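Local coordinates for protein serine acetyltransferase 1, putative (Entamoeba histolytica, PDB 7BW9) that probably catalyses the transfer of an acetyl group to serine, a step of cysteine biosynthesis, and holds cysteine at a site between subunits, at residues A[5-16]-A[58-69]; A[201-209]-A[220-228]. All blocks are in the same frame, centred on the assembly; numbering follows the deposited sequence.

Interaction 1: residues A[5-16]-A[58-69]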
loop_
_atom_site.group_PDB
_atom_site.type_symbol
_atom_site.label_atom_id
_atom_site.label_comp_id
_atom_site.label_asym_id
_atom_site.label_seq_id
_atom_site.Cartn_x
_atom_site.Cartn_y
_atom_site.Cartn_z
ATOM N N LEU A 5 -33.934 -10.175 -0.437
ATOM C CA LEU A 5 -33.331 -9.026 -1.116
ATOM C C LEU A 5 -34.276 -7.832 -1.133
ATOM O O LEU A 5 -33.842 -6.683 -0.975
ATOM C CB LEU A 5 -32.921 -9.409 -2.540
ATOM C CG LEU A 5 -31.589 -10.152 -2.682
ATOM C CD1 LEU A 5 -31.469 -10.870 -4.012
ATOM C CD2 LEU A 5 -30.428 -9.181 -2.514
ATOM N N GLN A 6 -35.579 -8.078 -1.311
ATOM C CA GLN A 6 -36.522 -6.965 -1.380
ATOM C C GLN A 6 -36.700 -6.306 -0.025
ATOM O O GLN A 6 -36.786 -5.076 0.066
ATOM C CB GLN A 6 -37.867 -7.439 -1.920
ATOM C CG GLN A 6 -37.999 -7.297 -3.432
ATOM C CD GLN A 6 -38.984 -8.287 -4.007
ATOM O OE1 GLN A 6 -40.065 -8.490 -3.453
ATOM N NE2 GLN A 6 -38.611 -8.928 -5.110
ATOM N N GLN A 7 -36.773 -7.096 1.044
ATOM C CA GLN A 7 -36.922 -6.489 2.361
ATOM C C GLN A 7 -35.689 -5.678 2.720
ATOM O O GLN A 7 -35.791 -4.532 3.183
ATOM C CB GLN A 7 -37.178 -7.550 3.426
ATOM C CG GLN A 7 -36.979 -6.972 4.821
ATOM C CD GLN A 7 -37.250 -7.949 5.930
ATOM O OE1 GLN A 7 -36.321 -8.427 6.600
ATOM N NE2 GLN A 7 -38.523 -8.277 6.127
ATOM N N THR A 8 -34.506 -6.260 2.514
ATOM C CA THR A 8 -33.277 -5.535 2.815
ATOM C C THR A 8 -33.203 -4.250 1.996
ATOM O O THR A 8 -32.904 -3.181 2.537
ATOM C CB THR A 8 -32.066 -6.438 2.568
ATOM O OG1 THR A 8 -32.215 -7.649 3.323
ATOM C CG2 THR A 8 -30.782 -5.750 2.995
ATOM N N SER A 9 -33.556 -4.322 0.710
ATOM C CA SER A 9 -33.605 -3.122 -0.118
ATOM C C SER A 9 -34.531 -2.079 0.503
ATOM O O SER A 9 -34.162 -0.906 0.646
ATOM C CB SER A 9 -34.065 -3.482 -1.536
ATOM O OG SER A 9 -33.089 -4.245 -2.222
ATOM N N GLN A 10 -35.737 -2.501 0.909
ATOM C CA GLN A 10 -36.690 -1.567 1.510
ATOM C C GLN A 10 -36.211 -1.063 2.873
ATOM O O GLN A 10 -36.413 0.111 3.211
ATOM C CB GLN A 10 -38.064 -2.229 1.631
ATOM C CG GLN A 10 -39.179 -1.305 2.131
ATOM C CD GLN A 10 -39.207 0.059 1.432
ATOM O OE1 GLN A 10 -39.292 1.103 2.089
ATOM N NE2 GLN A 10 -39.145 0.053 0.100
ATOM N N LEU A 11 -35.589 -1.930 3.673
ATOM C CA LEU A 11 -35.031 -1.467 4.943
ATOM C C LEU A 11 -33.908 -0.460 4.718
ATOM O O LEU A 11 -33.784 0.522 5.461
ATOM C CB LEU A 11 -34.547 -2.660 5.769
ATOM C CG LEU A 11 -35.716 -3.418 6.407
ATOM C CD1 LEU A 11 -35.251 -4.651 7.150
ATOM C CD2 LEU A 11 -36.515 -2.487 7.326
ATOM N N LEU A 12 -33.091 -0.674 3.683
ATOM C CA LEU A 12 -32.039 0.289 3.379
ATOM C C LEU A 12 -32.632 1.630 2.977
ATOM O O LEU A 12 -32.175 2.681 3.442
ATOM C CB LEU A 12 -31.136 -0.245 2.277
ATOM C CG LEU A 12 -30.118 -1.301 2.692
ATOM C CD1 LEU A 12 -29.585 -1.995 1.446
ATOM C CD2 LEU A 12 -29.002 -0.629 3.453
ATOM N N VAL A 13 -33.664 1.614 2.125
ATOM C CA VAL A 13 -34.355 2.856 1.775
ATOM C C VAL A 13 -34.838 3.567 3.038
ATOM O O VAL A 13 -34.685 4.787 3.186
ATOM C CB VAL A 13 -35.521 2.580 0.804
ATOM C CG1 VAL A 13 -36.408 3.816 0.690
ATOM C CG2 VAL A 13 -35.000 2.176 -0.568
ATOM N N GLN A 14 -35.433 2.819 3.968
ATOM C CA GLN A 14 -35.896 3.438 5.206
ATOM C C GLN A 14 -34.723 3.978 6.001
ATOM O O GLN A 14 -34.809 5.058 6.595
ATOM C CB GLN A 14 -36.683 2.437 6.047
ATOM C CG GLN A 14 -38.006 2.024 5.443
ATOM C CD GLN A 14 -38.620 0.862 6.187
ATOM O OE1 GLN A 14 -38.291 0.621 7.355
ATOM N NE2 GLN A 14 -39.499 0.117 5.515
ATOM N N SER A 15 -33.607 3.241 6.005
ATOM C CA SER A 15 -32.409 3.709 6.696
ATOM C C SER A 15 -31.907 5.016 6.100
ATOM O O SER A 15 -31.547 5.939 6.838
ATOM C CB SER A 15 -31.318 2.637 6.643
ATOM O OG SER A 15 -30.104 3.119 7.185
ATOM N N TYR A 16 -31.877 5.121 4.763
ATOM C CA TYR A 16 -31.416 6.368 4.154
ATOM C C TYR A 16 -32.226 7.546 4.672
ATOM O O TYR A 16 -31.670 8.606 4.985
ATOM C CB TYR A 16 -31.517 6.326 2.622
ATOM C CG TYR A 16 -30.783 5.209 1.917
ATOM C CD1 TYR A 16 -29.679 4.557 2.488
ATOM C CD2 TYR A 16 -31.195 4.812 0.658
ATOM C CE1 TYR A 16 -29.034 3.521 1.801
ATOM C CE2 TYR A 16 -30.573 3.805 -0.021
ATOM C CZ TYR A 16 -29.497 3.161 0.530
ATOM O OH TYR A 16 -28.921 2.159 -0.225
ATOM N N PHE A 58 -35.709 2.741 -5.354
ATOM C CA PHE A 58 -35.734 1.434 -4.696
ATOM C C PHE A 58 -35.131 0.363 -5.592
ATOM O O PHE A 58 -34.381 -0.506 -5.129
ATOM C CB PHE A 58 -37.171 1.049 -4.309
ATOM C CG PHE A 58 -37.342 -0.419 -3.986
ATOM C CD1 PHE A 58 -37.613 -1.348 -4.987
ATOM C CD2 PHE A 58 -37.224 -0.871 -2.680
ATOM C CE1 PHE A 58 -37.746 -2.689 -4.688
ATOM C CE2 PHE A 58 -37.366 -2.218 -2.377
ATOM C CZ PHE A 58 -37.627 -3.125 -3.378
ATOM N N ASN A 59 -35.441 0.424 -6.885
ATOM C CA ASN A 59 -35.001 -0.612 -7.805
ATOM C C ASN A 59 -33.503 -0.543 -8.051
ATOM O O ASN A 59 -32.848 -1.576 -8.224
ATOM C CB ASN A 59 -35.764 -0.492 -9.120
ATOM C CG ASN A 59 -36.251 -1.820 -9.604
ATOM O OD1 ASN A 59 -35.453 -2.662 -10.031
ATOM N ND2 ASN A 59 -37.559 -2.041 -9.514
ATOM N N ASN A 60 -32.945 0.665 -8.093
ATOM C CA ASN A 60 -31.499 0.789 -8.211
ATOM C C ASN A 60 -30.809 0.189 -6.991
ATOM O O ASN A 60 -29.798 -0.506 -7.123
ATOM C CB ASN A 60 -31.110 2.256 -8.402
ATOM C CG ASN A 60 -31.587 2.820 -9.732
ATOM O OD1 ASN A 60 -32.326 3.806 -9.773
ATOM N ND2 ASN A 60 -31.164 2.196 -10.827
ATOM N N VAL A 61 -31.362 0.420 -5.797
ATOM C CA VAL A 61 -30.831 -0.203 -4.584
ATOM C C VAL A 61 -30.904 -1.718 -4.696
ATOM O O VAL A 61 -29.948 -2.438 -4.359
ATOM C CB VAL A 61 -31.601 0.313 -3.350
ATOM C CG1 VAL A 61 -31.183 -0.445 -2.069
ATOM C CG2 VAL A 61 -31.430 1.828 -3.203
ATOM N N LEU A 62 -32.037 -2.227 -5.189
ATOM C CA LEU A 62 -32.214 -3.669 -5.307
ATOM C C LEU A 62 -31.267 -4.256 -6.342
ATOM O O LEU A 62 -30.741 -5.360 -6.154
ATOM C CB LEU A 62 -33.665 -3.991 -5.660
ATOM C CG LEU A 62 -34.012 -5.458 -5.913
ATOM C CD1 LEU A 62 -33.869 -6.286 -4.644
ATOM C CD2 LEU A 62 -35.426 -5.588 -6.517
ATOM N N GLU A 63 -31.040 -3.539 -7.447
ATOM C CA GLU A 63 -30.071 -4.004 -8.437
ATOM C C GLU A 63 -28.679 -4.106 -7.825
ATOM O O GLU A 63 -27.983 -5.112 -7.992
ATOM C CB GLU A 63 -30.033 -3.061 -9.645
ATOM C CG GLU A 63 -31.181 -3.214 -10.629
ATOM C CD GLU A 63 -31.277 -2.030 -11.590
ATOM O OE1 GLU A 63 -30.265 -1.300 -11.723
ATOM O OE2 GLU A 63 -32.355 -1.830 -12.208
ATOM N N ARG A 64 -28.243 -3.051 -7.141
ATOM C CA ARG A 64 -26.893 -3.056 -6.587
ATOM C C ARG A 64 -26.751 -4.122 -5.514
ATOM O O ARG A 64 -25.746 -4.844 -5.476
ATOM C CB ARG A 64 -26.556 -1.672 -6.045
ATOM C CG ARG A 64 -26.609 -0.634 -7.146
ATOM C CD ARG A 64 -26.030 0.686 -6.748
ATOM N NE ARG A 64 -26.964 1.453 -5.948
ATOM C CZ ARG A 64 -27.702 2.445 -6.430
ATOM N NH1 ARG A 64 -27.599 2.784 -7.706
ATOM N NH2 ARG A 64 -28.532 3.101 -5.635
ATOM N N LEU A 65 -27.767 -4.264 -4.656
ATOM C CA LEU A 65 -27.717 -5.284 -3.617
ATOM C C LEU A 65 -27.627 -6.675 -4.227
ATOM O O LEU A 65 -26.811 -7.504 -3.798
ATOM C CB LEU A 65 -28.945 -5.165 -2.718
ATOM C CG LEU A 65 -28.812 -5.766 -1.320
ATOM C CD1 LEU A 65 -27.720 -5.044 -0.520
ATOM C CD2 LEU A 65 -30.161 -5.738 -0.591
ATOM N N SER A 66 -28.467 -6.943 -5.241
ATOM C CA SER A 66 -28.497 -8.250 -5.891
ATOM C C SER A 66 -27.173 -8.572 -6.558
ATOM O O SER A 66 -26.688 -9.708 -6.464
ATOM C CB SER A 66 -29.615 -8.309 -6.936
ATOM O OG SER A 66 -30.870 -7.959 -6.382
ATOM N N LEU A 67 -26.596 -7.600 -7.279
ATOM C CA LEU A 67 -25.290 -7.824 -7.895
ATOM C C LEU A 67 -24.227 -8.114 -6.840
ATOM O O LEU A 67 -23.383 -9.000 -7.020
ATOM C CB LEU A 67 -24.892 -6.615 -8.748
ATOM C CG LEU A 67 -23.527 -6.677 -9.441
ATOM C CD1 LEU A 67 -23.385 -7.919 -10.302
ATOM C CD2 LEU A 67 -23.280 -5.423 -10.280
ATOM N N LEU A 68 -24.251 -7.385 -5.725
ATOM C CA LEU A 68 -23.231 -7.621 -4.706
ATOM C C LEU A 68 -23.338 -9.036 -4.150
ATOM O O LEU A 68 -22.367 -9.806 -4.191
ATOM C CB LEU A 68 -23.335 -6.584 -3.590
ATOM C CG LEU A 68 -22.410 -6.845 -2.378
ATOM C CD1 LEU A 68 -20.911 -6.610 -2.698
ATOM C CD2 LEU A 68 -22.832 -6.009 -1.192
ATOM N N VAL A 69 -24.525 -9.412 -3.649
ATOM C CA VAL A 69 -24.641 -10.696 -2.955
ATOM C C VAL A 69 -24.403 -11.831 -3.925
ATOM O O VAL A 69 -23.785 -12.846 -3.574
ATOM C CB VAL A 69 -25.999 -10.848 -2.229
ATOM C CG1 VAL A 69 -26.271 -9.640 -1.357
ATOM C CG2 VAL A 69 -27.145 -11.089 -3.212
HETATM O O HOH W 1 -27.774 2.284 -2.921
#
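F58 opens the packing of helix 58-79 against helix 2-17, a knobs-into-holes contact in the helical part of the chain, where the segment axes run 124° apart and approach to 9.1 Å. Its ring is the first knob, set among Q6, S9, Q10 and V13. CG lies anti to the backbone N (chi1 164°), which swings the ring over to the other helix, where CE2 meets S9 CB at 3.6 Å and the carbonyl oxygen of Q6 sits at the ring edge. The Q10 side chain crosses that of F58 at about a right angle, amide and ring planes 15° apart, with Q10 NE2 3.5 Å from F58 CD2. One turn on, V61 points its CG2 at the edge of the Y16 ring, 3.8 Å from CE2, while CG1 packs on L12. The hydroxyl of Y16 bonds to the carbonyl of I44, and a water links it to NH2 of R64. At L62 the helices come close enough for S9 OG to rest 3.3 Å from L62 CA; that hydroxyl is turned back to donate to L5 O, which also accepts from S9 N on its other face. L65, the next knob, enters among L5, T8, S9 and L12, and L93 of helix 82-94 touches both it and L5. S66 and V69 complete the hole for L5, whose CD2 meets V69 CG2 tip to tip at 3.9 Å.

Interaction 2: residues A[201-209]-A[220-228]. With CYS (cysteine), chain E.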
loop_
_atom_site.group_PDB
_atom_site.type_symbol
_atom_site.label_atom_id
_atom_site.label_comp_id
_atom_site.label_asym_id
_atom_site.label_seq_id
_atom_site.Cartn_x
_atom_site.Cartn_y
_atom_site.Cartn_z
ATOM N N SER A 201 0.975 1.884 10.786
ATOM C CA SER A 201 2.067 0.986 11.161
ATOM C C SER A 201 1.824 0.267 12.485
ATOM O O SER A 201 2.762 -0.230 13.098
ATOM C CB SER A 201 3.405 1.730 11.208
ATOM O OG SER A 201 3.519 2.632 10.115
ATOM N N VAL A 202 0.581 0.165 12.922
ATOM C CA VAL A 202 0.257 -0.493 14.179
ATOM C C VAL A 202 -0.038 -1.959 13.903
ATOM O O VAL A 202 -0.818 -2.289 12.998
ATOM C CB VAL A 202 -0.937 0.190 14.861
ATOM C CG1 VAL A 202 -1.553 -0.723 15.920
ATOM C CG2 VAL A 202 -0.506 1.540 15.443
ATOM N N THR A 203 0.591 -2.843 14.672
ATOM C CA THR A 203 0.284 -4.263 14.636
ATOM C C THR A 203 -0.430 -4.682 15.913
ATOM O O THR A 203 0.041 -4.398 17.028
ATOM C CB THR A 203 1.548 -5.106 14.455
ATOM O OG1 THR A 203 2.093 -4.887 13.151
ATOM C CG2 THR A 203 1.234 -6.591 14.620
ATOM N N LEU A 204 -1.560 -5.364 15.745
ATOM C CA LEU A 204 -2.178 -6.145 16.810
ATOM C C LEU A 204 -2.047 -7.588 16.345
ATOM O O LEU A 204 -2.950 -8.157 15.729
ATOM C CB LEU A 204 -3.656 -5.718 17.058
ATOM C CG LEU A 204 -3.864 -4.249 17.459
ATOM C CD1 LEU A 204 -5.332 -3.853 17.410
ATOM C CD2 LEU A 204 -3.333 -4.007 18.860
ATOM N N GLY A 205 -0.874 -8.158 16.588
ATOM C CA GLY A 205 -0.489 -9.381 15.921
ATOM C C GLY A 205 -0.140 -10.496 16.874
ATOM O O GLY A 205 -0.348 -10.379 18.085
ATOM N N ALA A 206 0.399 -11.580 16.333
ATOM C CA ALA A 206 0.808 -12.721 17.177
ATOM C C ALA A 206 2.265 -12.529 17.603
ATOM O O ALA A 206 2.934 -11.644 17.058
ATOM C CB ALA A 206 0.636 -14.002 16.420
ATOM N N MET A 207 2.716 -13.318 18.571
ATOM C CA MET A 207 4.137 -13.251 18.979
ATOM C C MET A 207 4.957 -13.665 17.756
ATOM O O MET A 207 4.625 -14.666 17.135
ATOM C CB MET A 207 4.430 -14.209 20.132
ATOM C CG MET A 207 4.567 -13.529 21.475
ATOM S SD MET A 207 5.419 -11.927 21.488
ATOM C CE MET A 207 6.899 -12.268 20.541
ATOM N N SER A 208 5.959 -12.860 17.407
ATOM C CA SER A 208 6.838 -13.075 16.229
ATOM C C SER A 208 7.274 -14.542 16.150
ATOM O O SER A 208 7.261 -15.102 15.058
ATOM C CB SER A 208 8.019 -12.144 16.259
ATOM O OG SER A 208 7.744 -10.968 17.000
ATOM N N PHE A 209 7.609 -15.126 17.297
ATOM C CA PHE A 209 8.024 -16.543 17.387
ATOM C C PHE A 209 7.835 -17.017 18.834
ATOM O O PHE A 209 7.951 -18.233 19.051
ATOM C CB PHE A 209 9.472 -16.674 16.912
ATOM C CG PHE A 209 10.338 -15.500 17.285
ATOM C CD1 PHE A 209 10.793 -15.339 18.584
ATOM C CD2 PHE A 209 10.683 -14.544 16.347
ATOM C CE1 PHE A 209 11.590 -14.263 18.929
ATOM C CE2 PHE A 209 11.483 -13.471 16.695
ATOM C CZ PHE A 209 11.933 -13.330 17.984
ATOM N N ASN A 220 -7.998 -21.100 19.730
ATOM C CA ASN A 220 -6.880 -20.355 20.350
ATOM C C ASN A 220 -7.099 -18.838 20.306
ATOM O O ASN A 220 -7.830 -18.345 19.446
ATOM C CB ASN A 220 -5.586 -20.600 19.577
ATOM C CG ASN A 220 -5.604 -19.964 18.201
ATOM O OD1 ASN A 220 -5.277 -18.797 18.042
ATOM N ND2 ASN A 220 -6.004 -20.722 17.200
ATOM N N LYS A 221 -6.496 -18.128 21.251
ATOM C CA LYS A 221 -6.476 -16.655 21.173
ATOM C C LYS A 221 -4.987 -16.304 21.113
ATOM O O LYS A 221 -4.300 -16.498 22.099
ATOM C CB LYS A 221 -7.276 -15.993 22.293
ATOM C CG LYS A 221 -7.096 -14.490 22.357
ATOM C CD LYS A 221 -8.363 -13.682 22.287
ATOM C CE LYS A 221 -8.106 -12.196 22.369
ATOM N NZ LYS A 221 -6.863 -11.900 23.112
ATOM N N ARG A 222 -4.507 -15.876 19.958
ATOM C CA ARG A 222 -3.083 -15.614 19.793
ATOM C C ARG A 222 -2.794 -14.158 19.451
ATOM O O ARG A 222 -1.633 -13.796 19.266
ATOM C CB ARG A 222 -2.500 -16.535 18.712
ATOM C CG ARG A 222 -3.176 -16.384 17.331
ATOM C CD ARG A 222 -2.707 -17.463 16.336
ATOM N NE ARG A 222 -3.026 -17.133 14.947
ATOM C CZ ARG A 222 -4.201 -17.367 14.353
ATOM N NH1 ARG A 222 -5.194 -17.959 15.019
ATOM N NH2 ARG A 222 -4.381 -17.021 13.075
ATOM N N HIS A 223 -3.813 -13.320 19.371
ATOM C CA HIS A 223 -3.736 -11.909 19.039
ATOM C C HIS A 223 -4.345 -11.137 20.191
ATOM O O HIS A 223 -5.054 -11.716 21.017
ATOM C CB HIS A 223 -4.501 -11.606 17.736
ATOM C CG HIS A 223 -4.009 -12.377 16.552
ATOM N ND1 HIS A 223 -4.735 -13.393 15.971
ATOM C CD2 HIS A 223 -2.853 -12.293 15.844
ATOM C CE1 HIS A 223 -4.055 -13.905 14.961
ATOM N NE2 HIS A 223 -2.910 -13.252 14.857
ATOM N N PRO A 224 -4.106 -9.834 20.281
ATOM C CA PRO A 224 -4.549 -9.082 21.457
ATOM C C PRO A 224 -6.043 -8.807 21.479
ATOM O O PRO A 224 -6.722 -8.725 20.445
ATOM C CB PRO A 224 -3.775 -7.760 21.349
ATOM C CG PRO A 224 -2.620 -8.064 20.462
ATOM C CD PRO A 224 -3.146 -9.060 19.479
ATOM N N THR A 225 -6.529 -8.633 22.704
ATOM C CA THR A 225 -7.836 -8.056 23.016
ATOM C C THR A 225 -7.628 -6.664 23.587
ATOM O O THR A 225 -6.866 -6.495 24.551
ATOM C CB THR A 225 -8.580 -8.897 24.061
ATOM O OG1 THR A 225 -8.959 -10.151 23.500
ATOM C CG2 THR A 225 -9.835 -8.171 24.567
ATOM N N ILE A 226 -8.288 -5.665 23.010
ATOM C CA ILE A 226 -8.163 -4.323 23.560
ATOM C C ILE A 226 -9.546 -3.813 23.945
ATOM O O ILE A 226 -10.557 -4.155 23.327
ATOM C CB ILE A 226 -7.432 -3.361 22.595
ATOM C CG1 ILE A 226 -8.337 -2.895 21.462
ATOM C CG2 ILE A 226 -6.191 -4.038 22.003
ATOM C CD1 ILE A 226 -7.586 -2.090 20.422
ATOM N N GLY A 227 -9.588 -3.020 25.010
ATOM C CA GLY A 227 -10.835 -2.528 25.575
ATOM C C GLY A 227 -11.379 -1.322 24.831
ATOM O O GLY A 227 -11.034 -1.062 23.681
ATOM N N ASP A 228 -12.222 -0.560 25.513
ATOM C CA ASP A 228 -12.800 0.651 24.959
ATOM C C ASP A 228 -11.873 1.843 25.165
ATOM O O ASP A 228 -11.071 1.890 26.101
ATOM C CB ASP A 228 -14.156 0.963 25.606
ATOM C CG ASP A 228 -15.114 -0.218 25.602
ATOM O OD1 ASP A 228 -15.003 -1.116 24.737
ATOM O OD2 ASP A 228 -16.002 -0.240 26.483
HETATM N N CYS E . -0.680 -14.372 10.386
HETATM C CA CYS E . -0.093 -14.791 11.687
HETATM C C CYS E . -1.184 -15.399 12.581
HETATM O O CYS E . -2.323 -15.447 12.133
HETATM C CB CYS E . 0.595 -13.629 12.395
HETATM S SG CYS E . -0.492 -12.237 12.791
HETATM O OXT CYS E . -0.882 -15.819 13.663
HETATM O O HOH W 2 0.803 -15.123 19.509
#
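The left-handed beta-helix of the hexapeptide-repeat family carries this contact at the rim of a cysteine site: strand 203-205 and strand 225-226 belong to different parallel sheets of the helix, and the chain around A206, R222 and H223 forms part of the ligand pocket. On the interior side, L204 packs its CB against P224 CD, and the L204 and I226 side chains cross at about a right angle, with I192 and I232 closing round both. P224 CD also lies 3.4 Å from G205 O. The two segments then approach at A206, whose CA makes a C-H...O contact with R222 O (3.4 Å), and a water joins that carbonyl to M207 N. The H223 ring turns its edge to this backbone, CD2 lying 3.4 Å from A206 N, while its ND1 is hydrogen-bonded to T189 OG1; that bond helps to fix the ring's rotation, with NE2 3.3 Å from SG of the cysteine.

R222 supplies the carboxylate grip. CG stands between the backbone N and the carbonyl carbon (chi1 59°), and the chain runs out extended to NE and brings the guanidinium to the carboxylate, which it meets with its edge. NE donates to OXT at 170° and NH2 to O at 161°, a paired, nearly straight arrangement. E188 forms a salt bridge with NH2, and D114 and D179 of the second subunit bind the same cysteine, placing the site between chains. Elsewhere on the guanidinium group, R222 NH1 donates to a lone pair of N220 OD1 at 3.1 Å, OD1 lying in the guanidinium plane.

Overall arrangement
The two contacts lie on opposite sides of the chain's centre, their centres about 36 Å apart and their nearest atoms about 24 Å apart, and share no helix or strand. Interaction 1 is a partly buried helix-helix interface of 615 Å², made mainly of apolar side chains, with a serine among the knobs, no hydrogen bond running directly between its segments and no other subunit touching them. Interaction 2 buries half as much, 302 Å², yet is the more enclosed: a few apolar side chains inside the beta-helix give way to polar groups facing a ligand. There the chemistry is directional: a water bridges the segments, R222 hydrogen-bonds the ligand while A206 touches it, and a second subunit takes part.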